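Local coordinates for DUF2666 domain-containing protein (Pyrococcus furiosus, PDB 3V68) that is of unknown cellular function but probably binds double-stranded DNA, as a member of the DUF2666 family, at residues R4-T9 and E19-F24; A10-W15 and E133-N138; V98-A103 and V237-K242. All coordinates share one frame; numbering follows the deposited sequence.

Interaction 1: R4-T9 and E19-F24; sequences RILEFT and ENVEDF
Phe8 and Glu19 face each other as a hydrogen-bonded antiparallel pair: Phe8 N donates to Glu19 O at 2.9 Å in an almost straight bond (176° at the hydrogen), and Glu19 N returns one to Phe8 O. The next rung is Val21 N to Leu6 O, 3.0 Å. Beyond it a water takes the place of a direct bond, accepting from Leu6 N and donating to Val21 O. These rungs form the open end of the β-hairpin of strands 5-12 and 15-20, at one side of the four-stranded antiparallel sheet. On the face of Glu7 and Asn20 the polar ends find partners beyond the hairpin, Glu7 in Arg131 and Asn20 OD1 in Lys127, while Asn20 ND2 donates to Glu22 OE2.

Packing closes the hairpin around Phe24. Arg4 CD sits 3.7 Å from the Phe24 ring centroid, over the face, because CG stands anti to the backbone N (chi1 179°) and carries the chain across the ring. Val21 CG1 covers the opposite face, while Leu6 CB touches Phe24 CE1 at 3.8 Å. Replacing Phe24 by an alanine is likely to leave the Arg4 methylenes without an aromatic face and open a gap beside Leu6 CB. Leu6 CD2 and Val21 CG2 lie alongside, 3.7 Å apart.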
loop_
_atom_site.group_PDB
_atom_site.type_symbol
_atom_site.label_atom_id
_atom_site.label_comp_id
_atom_site.label_asym_id
_atom_site.label_seq_id
_atom_site.Cartn_x
_atom_site.Cartn_y
_atom_site.Cartn_z
ATOM N N ARG A 4 10.873 -18.007 16.539
ATOM C CA ARG A 4 10.233 -17.979 15.222
ATOM C C ARG A 4 8.721 -17.796 15.287
ATOM O O ARG A 4 8.021 -18.539 15.976
ATOM C CB ARG A 4 10.572 -19.245 14.437
ATOM C CG ARG A 4 9.923 -19.320 13.060
ATOM C CD ARG A 4 10.345 -20.577 12.337
ATOM N NE ARG A 4 11.749 -20.516 11.943
ATOM C CZ ARG A 4 12.406 -21.491 11.321
ATOM N NH1 ARG A 4 11.797 -22.629 11.016
ATOM N NH2 ARG A 4 13.683 -21.323 11.006
ATOM N N ILE A 5 8.238 -16.804 14.547
ATOM C CA ILE A 5 6.826 -16.455 14.525
ATOM C C ILE A 5 6.549 -15.591 13.295
ATOM O O ILE A 5 7.393 -14.800 12.878
ATOM C CB ILE A 5 6.407 -15.709 15.829
ATOM C CG1 ILE A 5 4.883 -15.556 15.915
ATOM C CG2 ILE A 5 7.134 -14.361 15.953
ATOM C CD1 ILE A 5 4.370 -15.055 17.256
ATOM N N LEU A 6 5.372 -15.764 12.709
ATOM C CA LEU A 6 4.929 -14.888 11.641
ATOM C C LEU A 6 3.425 -14.784 11.732
ATOM O O LEU A 6 2.715 -15.716 11.368
ATOM C CB LEU A 6 5.358 -15.433 10.280
ATOM C CG LEU A 6 5.198 -14.535 9.057
ATOM C CD1 LEU A 6 5.772 -13.137 9.304
ATOM C CD2 LEU A 6 5.857 -15.176 7.851
ATOM N N GLU A 7 2.942 -13.657 12.244
ATOM C CA GLU A 7 1.518 -13.506 12.496
ATOM C C GLU A 7 1.007 -12.088 12.298
ATOM O O GLU A 7 1.736 -11.104 12.496
ATOM C CB GLU A 7 1.145 -14.008 13.895
ATOM C CG GLU A 7 1.755 -13.237 15.049
ATOM C CD GLU A 7 1.141 -13.612 16.387
ATOM O OE1 GLU A 7 0.826 -12.689 17.168
ATOM O OE2 GLU A 7 0.971 -14.825 16.656
ATOM N N PHE A 8 -0.254 -12.011 11.890
ATOM C CA PHE A 8 -0.984 -10.762 11.821
ATOM C C PHE A 8 -2.364 -10.966 12.422
ATOM O O PHE A 8 -3.094 -11.868 12.015
ATOM C CB PHE A 8 -1.123 -10.272 10.372
ATOM C CG PHE A 8 -1.970 -9.042 10.243
ATOM C CD1 PHE A 8 -1.458 -7.798 10.596
ATOM C CD2 PHE A 8 -3.291 -9.124 9.796
ATOM C CE1 PHE A 8 -2.240 -6.652 10.504
ATOM C CE2 PHE A 8 -4.079 -7.978 9.699
ATOM C CZ PHE A 8 -3.554 -6.743 10.053
ATOM N N THR A 9 -2.718 -10.130 13.392
ATOM C CA THR A 9 -4.098 -10.076 13.874
ATOM C C THR A 9 -4.542 -8.628 13.984
ATOM O O THR A 9 -3.724 -7.730 14.200
ATOM C CB THR A 9 -4.331 -10.806 15.235
ATOM O OG1 THR A 9 -3.645 -10.126 16.294
ATOM C CG2 THR A 9 -3.875 -12.264 15.185
ATOM N N GLU A 19 -4.185 -14.275 10.947
ATOM C CA GLU A 19 -3.509 -15.277 10.129
ATOM C C GLU A 19 -2.066 -15.424 10.582
ATOM O O GLU A 19 -1.460 -14.473 11.067
ATOM C CB GLU A 19 -3.569 -14.896 8.647
ATOM C CG GLU A 19 -3.231 -16.030 7.694
ATOM C CD GLU A 19 -3.820 -15.827 6.314
ATOM O OE1 GLU A 19 -3.041 -15.642 5.357
ATOM O OE2 GLU A 19 -5.062 -15.859 6.192
ATOM N N ASN A 20 -1.531 -16.630 10.437
ATOM C CA ASN A 20 -0.129 -16.883 10.724
ATOM C C ASN A 20 0.447 -17.887 9.740
ATOM O O ASN A 20 -0.283 -18.483 8.944
ATOM C CB ASN A 20 0.045 -17.390 12.163
ATOM C CG ASN A 20 -0.500 -18.792 12.358
ATOM O OD1 ASN A 20 -1.350 -19.249 11.596
ATOM N ND2 ASN A 20 -0.014 -19.481 13.386
ATOM N N VAL A 21 1.761 -18.052 9.795
ATOM C CA VAL A 21 2.446 -19.104 9.061
ATOM C C VAL A 21 2.943 -20.124 10.072
ATOM O O VAL A 21 3.456 -19.757 11.129
ATOM C CB VAL A 21 3.617 -18.538 8.228
ATOM C CG1 VAL A 21 4.417 -19.657 7.566
ATOM C CG2 VAL A 21 3.081 -17.590 7.180
ATOM N N GLU A 22 2.758 -21.401 9.751
ATOM C CA GLU A 22 3.255 -22.484 10.595
ATOM C C GLU A 22 4.194 -23.397 9.813
ATOM O O GLU A 22 5.061 -24.053 10.394
ATOM C CB GLU A 22 2.091 -23.272 11.195
ATOM C CG GLU A 22 1.351 -22.500 12.281
ATOM C CD GLU A 22 0.097 -23.199 12.768
ATOM O OE1 GLU A 22 0.054 -24.446 12.739
ATOM O OE2 GLU A 22 -0.841 -22.490 13.192
ATOM N N ASP A 23 4.013 -23.426 8.494
ATOM C CA ASP A 23 4.887 -24.164 7.595
ATOM C C ASP A 23 5.751 -23.143 6.858
ATOM O O ASP A 23 5.302 -22.534 5.886
ATOM C CB ASP A 23 4.051 -24.999 6.619
ATOM C CG ASP A 23 4.884 -25.998 5.826
ATOM O OD1 ASP A 23 6.125 -26.019 5.959
ATOM O OD2 ASP A 23 4.282 -26.776 5.058
ATOM N N PHE A 24 6.984 -22.975 7.328
ATOM C CA PHE A 24 7.847 -21.866 6.911
ATOM C C PHE A 24 8.640 -22.120 5.625
ATOM O O PHE A 24 9.860 -22.331 5.656
ATOM C CB PHE A 24 8.777 -21.441 8.055
ATOM C CG PHE A 24 8.077 -20.710 9.161
ATOM C CD1 PHE A 24 8.031 -19.321 9.167
ATOM C CD2 PHE A 24 7.453 -21.409 10.192
ATOM C CE1 PHE A 24 7.381 -18.636 10.190
ATOM C CE2 PHE A 24 6.796 -20.731 11.216
ATOM C CZ PHE A 24 6.761 -19.345 11.213
HETATM O O HOH W 1 3.885 -18.280 13.316
#

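Interaction 2: A10-W15 and E133-N138; sequences AKHEEW and EEDHIN
The central pair of strands in the four-stranded antiparallel sheet, 5-12 and 136-143, is joined here at one end, where strand 5-12 runs into a type II' turn from His12 to Trp15 and strand 136-143 begins. Short axes through 10-12 and 136-138 lie 4.9 Å apart. Lys11 and His136 make a hydrogen-bonded antiparallel pair, Lys11 N to His136 O at 2.9 Å and His136 N to Lys11 O at 2.7 Å; Ala10 and Ile137 form the adjoining non-hydrogen-bonded pair.

On the face of Lys11 and His136, the lysine side chain runs out extended until its last torsion, where a bend (chi4 -76°) turns NZ onto two acceptors. It makes a salt bridge with Asp135 OD1 at 2.8 Å, reaching that oxygen on its anti side and 25° out of the carboxylate plane, and donates to Glu133 O at 2.9 Å. A water joins the same Asp135 OD1 to Glu13 O, across to the turn. The other oxygen, Asp135 OD2, lies at the edge of the His12 ring, 3.5 Å from CD2, with ring and carboxylate planes nearly perpendicular. The His136 ring lies beneath Lys11 N and is fixed at both nitrogens, ND1 donating to Glu134 O and NE2 bonded to Thr9.

On the other face, Ile137 CD1 touches both Ala10 CB and Trp15 CZ3, 3.8 Å from the latter, while Ala10 CB lies over the rim of one face of the indole; the isoleucine continues inward to helix 160-181.

The Asp135 carboxylate probably balances the Lys11 charge, the Glu133 carbonyl gives the ammonium a second acceptor, and the ion pair ties the approach to strand 136-143 to the end of strand 5-12.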
loop_
_atom_site.group_PDB
_atom_site.type_symbol
_atom_site.label_atom_id
_atom_site.label_comp_id
_atom_site.label_asym_id
_atom_site.label_seq_id
_atom_site.Cartn_x
_atom_site.Cartn_y
_atom_site.Cartn_z
ATOM N N ALA A 10 -5.840 -8.411 13.812
ATOM C CA ALA A 10 -6.436 -7.096 13.978
ATOM C C ALA A 10 -7.787 -7.266 14.642
ATOM O O ALA A 10 -8.522 -8.206 14.340
ATOM C CB ALA A 10 -6.587 -6.397 12.635
ATOM N N LYS A 11 -8.094 -6.360 15.563
ATOM C CA LYS A 11 -9.381 -6.334 16.239
ATOM C C LYS A 11 -9.731 -4.876 16.500
ATOM O O LYS A 11 -9.070 -4.208 17.290
ATOM C CB LYS A 11 -9.317 -7.130 17.546
ATOM C CG LYS A 11 -10.589 -7.073 18.382
ATOM C CD LYS A 11 -10.473 -7.959 19.613
ATOM C CE LYS A 11 -11.663 -7.775 20.542
ATOM N NZ LYS A 11 -11.588 -6.507 21.321
ATOM N N HIS A 12 -10.742 -4.373 15.800
ATOM C CA HIS A 12 -11.204 -3.002 15.999
ATOM C C HIS A 12 -12.626 -2.856 15.494
ATOM O O HIS A 12 -12.896 -3.081 14.316
ATOM C CB HIS A 12 -10.276 -1.990 15.314
ATOM C CG HIS A 12 -10.588 -0.567 15.655
ATOM N ND1 HIS A 12 -10.555 0.450 14.725
ATOM C CD2 HIS A 12 -10.964 0.005 16.824
ATOM C CE1 HIS A 12 -10.883 1.589 15.309
ATOM N NE2 HIS A 12 -11.137 1.346 16.583
ATOM N N GLU A 13 -13.529 -2.477 16.399
ATOM C CA GLU A 13 -14.968 -2.502 16.132
ATOM C C GLU A 13 -15.352 -3.903 15.636
ATOM O O GLU A 13 -15.108 -4.892 16.331
ATOM C CB GLU A 13 -15.383 -1.402 15.136
ATOM C CG GLU A 13 -14.852 0.007 15.446
ATOM C CD GLU A 13 -15.550 0.675 16.623
ATOM O OE1 GLU A 13 -16.789 0.554 16.742
ATOM O OE2 GLU A 13 -14.857 1.338 17.423
ATOM N N GLU A 14 -15.913 -3.988 14.432
ATOM C CA GLU A 14 -16.348 -5.269 13.867
ATOM C C GLU A 14 -15.305 -5.949 12.967
ATOM O O GLU A 14 -15.535 -7.054 12.469
ATOM C CB GLU A 14 -17.687 -5.114 13.136
ATOM C CG GLU A 14 -18.892 -5.062 14.071
ATOM C CD GLU A 14 -20.215 -4.985 13.328
ATOM O OE1 GLU A 14 -20.454 -3.978 12.627
ATOM O OE2 GLU A 14 -21.021 -5.932 13.456
ATOM N N TRP A 15 -14.165 -5.290 12.769
ATOM C CA TRP A 15 -13.057 -5.875 12.015
ATOM C C TRP A 15 -12.212 -6.755 12.932
ATOM O O TRP A 15 -11.494 -6.255 13.798
ATOM C CB TRP A 15 -12.208 -4.777 11.355
ATOM C CG TRP A 15 -11.041 -5.290 10.543
ATOM C CD1 TRP A 15 -11.027 -6.382 9.718
ATOM C CD2 TRP A 15 -9.731 -4.709 10.461
ATOM N NE1 TRP A 15 -9.785 -6.526 9.142
ATOM C CE2 TRP A 15 -8.971 -5.515 9.583
ATOM C CE3 TRP A 15 -9.123 -3.592 11.053
ATOM C CZ2 TRP A 15 -7.631 -5.237 9.276
ATOM C CZ3 TRP A 15 -7.793 -3.316 10.751
ATOM C CH2 TRP A 15 -7.063 -4.134 9.866
ATOM N N GLU A 133 -6.798 -9.335 23.893
ATOM C CA GLU A 133 -8.232 -9.245 24.164
ATOM C C GLU A 133 -8.787 -7.868 23.819
ATOM O O GLU A 133 -9.924 -7.743 23.369
ATOM C CB GLU A 133 -8.527 -9.582 25.624
ATOM C CG GLU A 133 -8.253 -11.036 25.990
ATOM C CD GLU A 133 -8.767 -11.400 27.369
ATOM O OE1 GLU A 133 -7.957 -11.857 28.204
ATOM O OE2 GLU A 133 -9.979 -11.226 27.620
ATOM N N GLU A 134 -7.981 -6.838 24.041
ATOM C CA GLU A 134 -8.365 -5.479 23.685
ATOM C C GLU A 134 -8.236 -5.275 22.183
ATOM O O GLU A 134 -7.520 -6.022 21.509
ATOM C CB GLU A 134 -7.517 -4.447 24.437
ATOM C CG GLU A 134 -6.037 -4.788 24.550
ATOM C CD GLU A 134 -5.714 -5.663 25.748
ATOM O OE1 GLU A 134 -6.082 -5.289 26.882
ATOM O OE2 GLU A 134 -5.083 -6.724 25.555
ATOM N N ASP A 135 -8.941 -4.270 21.671
ATOM C CA ASP A 135 -8.780 -3.831 20.288
ATOM C C ASP A 135 -7.307 -3.541 20.022
ATOM O O ASP A 135 -6.612 -2.994 20.881
ATOM C CB ASP A 135 -9.628 -2.581 20.015
ATOM C CG ASP A 135 -11.101 -2.896 19.786
ATOM O OD1 ASP A 135 -11.500 -4.081 19.850
ATOM O OD2 ASP A 135 -11.869 -1.942 19.541
ATOM N N HIS A 136 -6.831 -3.917 18.838
ATOM C CA HIS A 136 -5.404 -3.831 18.529
ATOM C C HIS A 136 -5.113 -4.069 17.053
ATOM O O HIS A 136 -5.954 -4.577 16.310
ATOM C CB HIS A 136 -4.626 -4.881 19.332
ATOM C CG HIS A 136 -4.892 -6.284 18.885
ATOM N ND1 HIS A 136 -5.990 -7.000 19.311
ATOM C CD2 HIS A 136 -4.234 -7.085 18.013
ATOM C CE1 HIS A 136 -5.981 -8.193 18.742
ATOM N NE2 HIS A 136 -4.930 -8.268 17.944
ATOM N N ILE A 137 -3.900 -3.697 16.654
ATOM C CA ILE A 137 -3.282 -4.162 15.419
ATOM C C ILE A 137 -1.999 -4.871 15.838
ATOM O O ILE A 137 -1.259 -4.364 16.679
ATOM C CB ILE A 137 -2.915 -2.986 14.474
ATOM C CG1 ILE A 137 -4.101 -2.021 14.275
ATOM C CG2 ILE A 137 -2.349 -3.511 13.142
ATOM C CD1 ILE A 137 -5.304 -2.602 13.551
ATOM N N ASN A 138 -1.736 -6.040 15.260
ATOM C CA ASN A 138 -0.538 -6.804 15.604
ATOM C C ASN A 138 0.112 -7.489 14.401
ATOM O O ASN A 138 -0.441 -8.444 13.850
ATOM C CB ASN A 138 -0.861 -7.824 16.710
ATOM C CG ASN A 138 0.215 -8.884 16.869
ATOM O OD1 ASN A 138 1.411 -8.592 16.829
ATOM N ND2 ASN A 138 -0.212 -10.133 17.044
HETATM O O HOH W 2 -13.796 -5.008 18.757
#

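Interaction 3: V98-A103 and V237-K242; sequences VEVAKA and VDVPSK
Glu99 meets Pro240 at the border of the contact, its CD 4.5 Å from the proline CG. Its extended chain (chi1 -167°, chi2 -179°) carries the carboxylate to neighbours of the 237-242 segment: one oxygen accepts from Asn243 and the other forms a salt bridge with Lys236.

One residue on, Val100 brings both methyls to the contact. CG1, anti to the backbone N (chi1 169°), reaches Val239 CG1 at 3.8 Å, the two valines crossing obliquely, whereas CG2 is turned to Pro240, 4.4 Å from its CG. Val100 also packs on Leu244 of helix 241-248, which extends the apolar patch beyond the loop.

Ala103, a turn further along the helix, points its CB toward the opposing chain. That small methyl lies 4.1 Å from Val239 CA and 4.2 Å from both Asp238 O and Pro240 CD, with Val239 CG2 slightly farther off. Val237 lies beside the alanine carbonyl, its CA 4.2 Å from Ala103 O. No hydrogen bond crosses between the segments; the polar ties lie just outside, where Arg107 of the same helix receives Asp238 in a salt bridge and bonds to Val237 O.

Val100 and Ala103 give helix 91-110 its apolar surface here, with Glu99 at its border. The loop 237-240 lies against this surface, with Val239 also packing on Ala168 of helix 160-181, before the chain turns into the C-terminal helix 241-248. The arrangement belongs to the buried helical interior, where it joins elements from the two DUF2666 sequence ranges.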
loop_
_atom_site.group_PDB
_atom_site.type_symbol
_atom_site.label_atom_id
_atom_site.label_comp_id
_atom_site.label_asym_id
_atom_site.label_seq_id
_atom_site.Cartn_x
_atom_site.Cartn_y
_atom_site.Cartn_z
ATOM N N VAL A 98 -1.995 15.278 1.057
ATOM C CA VAL A 98 -2.357 15.156 -0.360
ATOM C C VAL A 98 -1.663 13.956 -1.013
ATOM O O VAL A 98 -2.287 13.208 -1.764
ATOM C CB VAL A 98 -2.091 16.470 -1.155
ATOM C CG1 VAL A 98 -2.139 16.233 -2.660
ATOM C CG2 VAL A 98 -3.111 17.534 -0.770
ATOM N N GLU A 99 -0.383 13.757 -0.705
ATOM C CA GLU A 99 0.341 12.611 -1.248
ATOM C C GLU A 99 -0.236 11.273 -0.759
ATOM O O GLU A 99 -0.337 10.311 -1.532
ATOM C CB GLU A 99 1.835 12.706 -0.936
ATOM C CG GLU A 99 2.673 11.714 -1.740
ATOM C CD GLU A 99 4.158 11.776 -1.436
ATOM O OE1 GLU A 99 4.564 12.456 -0.467
ATOM O OE2 GLU A 99 4.924 11.128 -2.179
ATOM N N VAL A 100 -0.626 11.229 0.514
ATOM C CA VAL A 100 -1.302 10.063 1.086
ATOM C C VAL A 100 -2.627 9.787 0.371
ATOM O O VAL A 100 -2.878 8.657 -0.056
ATOM C CB VAL A 100 -1.521 10.229 2.610
ATOM C CG1 VAL A 100 -2.453 9.142 3.171
ATOM C CG2 VAL A 100 -0.179 10.201 3.324
ATOM N N ALA A 101 -3.456 10.822 0.235
ATOM C CA ALA A 101 -4.746 10.708 -0.456
ATOM C C ALA A 101 -4.563 10.246 -1.895
ATOM O O ALA A 101 -5.308 9.393 -2.385
ATOM C CB ALA A 101 -5.498 12.037 -0.411
ATOM N N LYS A 102 -3.554 10.800 -2.564
ATOM C CA LYS A 102 -3.231 10.430 -3.942
ATOM C C LYS A 102 -2.868 8.948 -4.056
ATOM O O LYS A 102 -3.275 8.283 -5.001
ATOM C CB LYS A 102 -2.088 11.302 -4.459
ATOM C CG LYS A 102 -1.834 11.228 -5.953
ATOM C CD LYS A 102 -0.662 12.132 -6.295
ATOM C CE LYS A 102 -0.143 11.884 -7.692
ATOM N NZ LYS A 102 1.019 12.767 -7.995
ATOM N N ALA A 103 -2.114 8.431 -3.087
ATOM C CA ALA A 103 -1.746 7.012 -3.072
ATOM C C ALA A 103 -2.960 6.107 -2.883
ATOM O O ALA A 103 -3.034 5.033 -3.481
ATOM C CB ALA A 103 -0.702 6.728 -1.997
ATOM N N VAL A 237 1.269 3.383 -5.068
ATOM C CA VAL A 237 0.112 2.566 -4.687
ATOM C C VAL A 237 0.229 2.050 -3.252
ATOM O O VAL A 237 -0.684 1.389 -2.739
ATOM C CB VAL A 237 -0.140 1.389 -5.661
ATOM C CG1 VAL A 237 -0.639 1.897 -7.014
ATOM C CG2 VAL A 237 1.107 0.504 -5.815
ATOM N N ASP A 238 1.358 2.351 -2.614
ATOM C CA ASP A 238 1.573 2.054 -1.198
ATOM C C ASP A 238 1.629 3.383 -0.443
ATOM O O ASP A 238 2.447 4.246 -0.770
ATOM C CB ASP A 238 2.864 1.234 -0.998
ATOM C CG ASP A 238 2.861 -0.082 -1.780
ATOM O OD1 ASP A 238 1.840 -0.806 -1.730
ATOM O OD2 ASP A 238 3.883 -0.401 -2.443
ATOM N N VAL A 239 0.744 3.555 0.539
ATOM C CA VAL A 239 0.684 4.786 1.347
ATOM C C VAL A 239 2.013 5.019 2.084
ATOM O O VAL A 239 2.484 4.133 2.794
ATOM C CB VAL A 239 -0.487 4.749 2.369
ATOM C CG1 VAL A 239 -0.393 5.913 3.357
ATOM C CG2 VAL A 239 -1.834 4.755 1.645
ATOM N N PRO A 240 2.632 6.205 1.897
ATOM C CA PRO A 240 3.888 6.479 2.595
ATOM C C PRO A 240 3.662 6.771 4.081
ATOM O O PRO A 240 3.129 7.831 4.443
ATOM C CB PRO A 240 4.443 7.698 1.847
ATOM C CG PRO A 240 3.244 8.388 1.307
ATOM C CD PRO A 240 2.246 7.306 0.994
ATOM N N SER A 241 4.054 5.827 4.936
ATOM C CA SER A 241 3.816 5.955 6.373
ATOM C C SER A 241 4.526 7.180 6.945
ATOM O O SER A 241 4.023 7.805 7.873
ATOM C CB SER A 241 4.258 4.696 7.128
ATOM O OG SER A 241 5.671 4.593 7.153
ATOM N N LYS A 242 5.683 7.515 6.377
ATOM C CA LYS A 242 6.467 8.654 6.862
ATOM C C LYS A 242 5.686 9.969 6.787
ATOM O O LYS A 242 5.860 10.837 7.637
ATOM C CB LYS A 242 7.835 8.753 6.169
ATOM C CG LYS A 242 7.842 9.132 4.690
ATOM C CD LYS A 242 9.276 9.266 4.195
ATOM C CE LYS A 242 9.361 9.921 2.827
ATOM N NZ LYS A 242 10.778 10.197 2.448
#

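Interactions 1 and 2 share strand 5-12 and lie in the same sheet, their centres 17 Å apart: interaction 1 pairs the strand with its hairpin partner, interaction 2 with strand 136-143 from the second DUF2666 range. They also meet through a probable hydrogen bond between Asn138 ND2 and Glu7 OE1. Both are partly buried, so backbone rungs combine with polar side chains, though an arginine methylene over a phenylalanine ring borders one and an ion pair the other. Interaction 3, whose nearest atoms are about 12 Å from interaction 2, is buried among helices, has no hydrogen bond between its segments and rests on apolar side chains. Interactions 2 and 3 each connect the two sequence ranges.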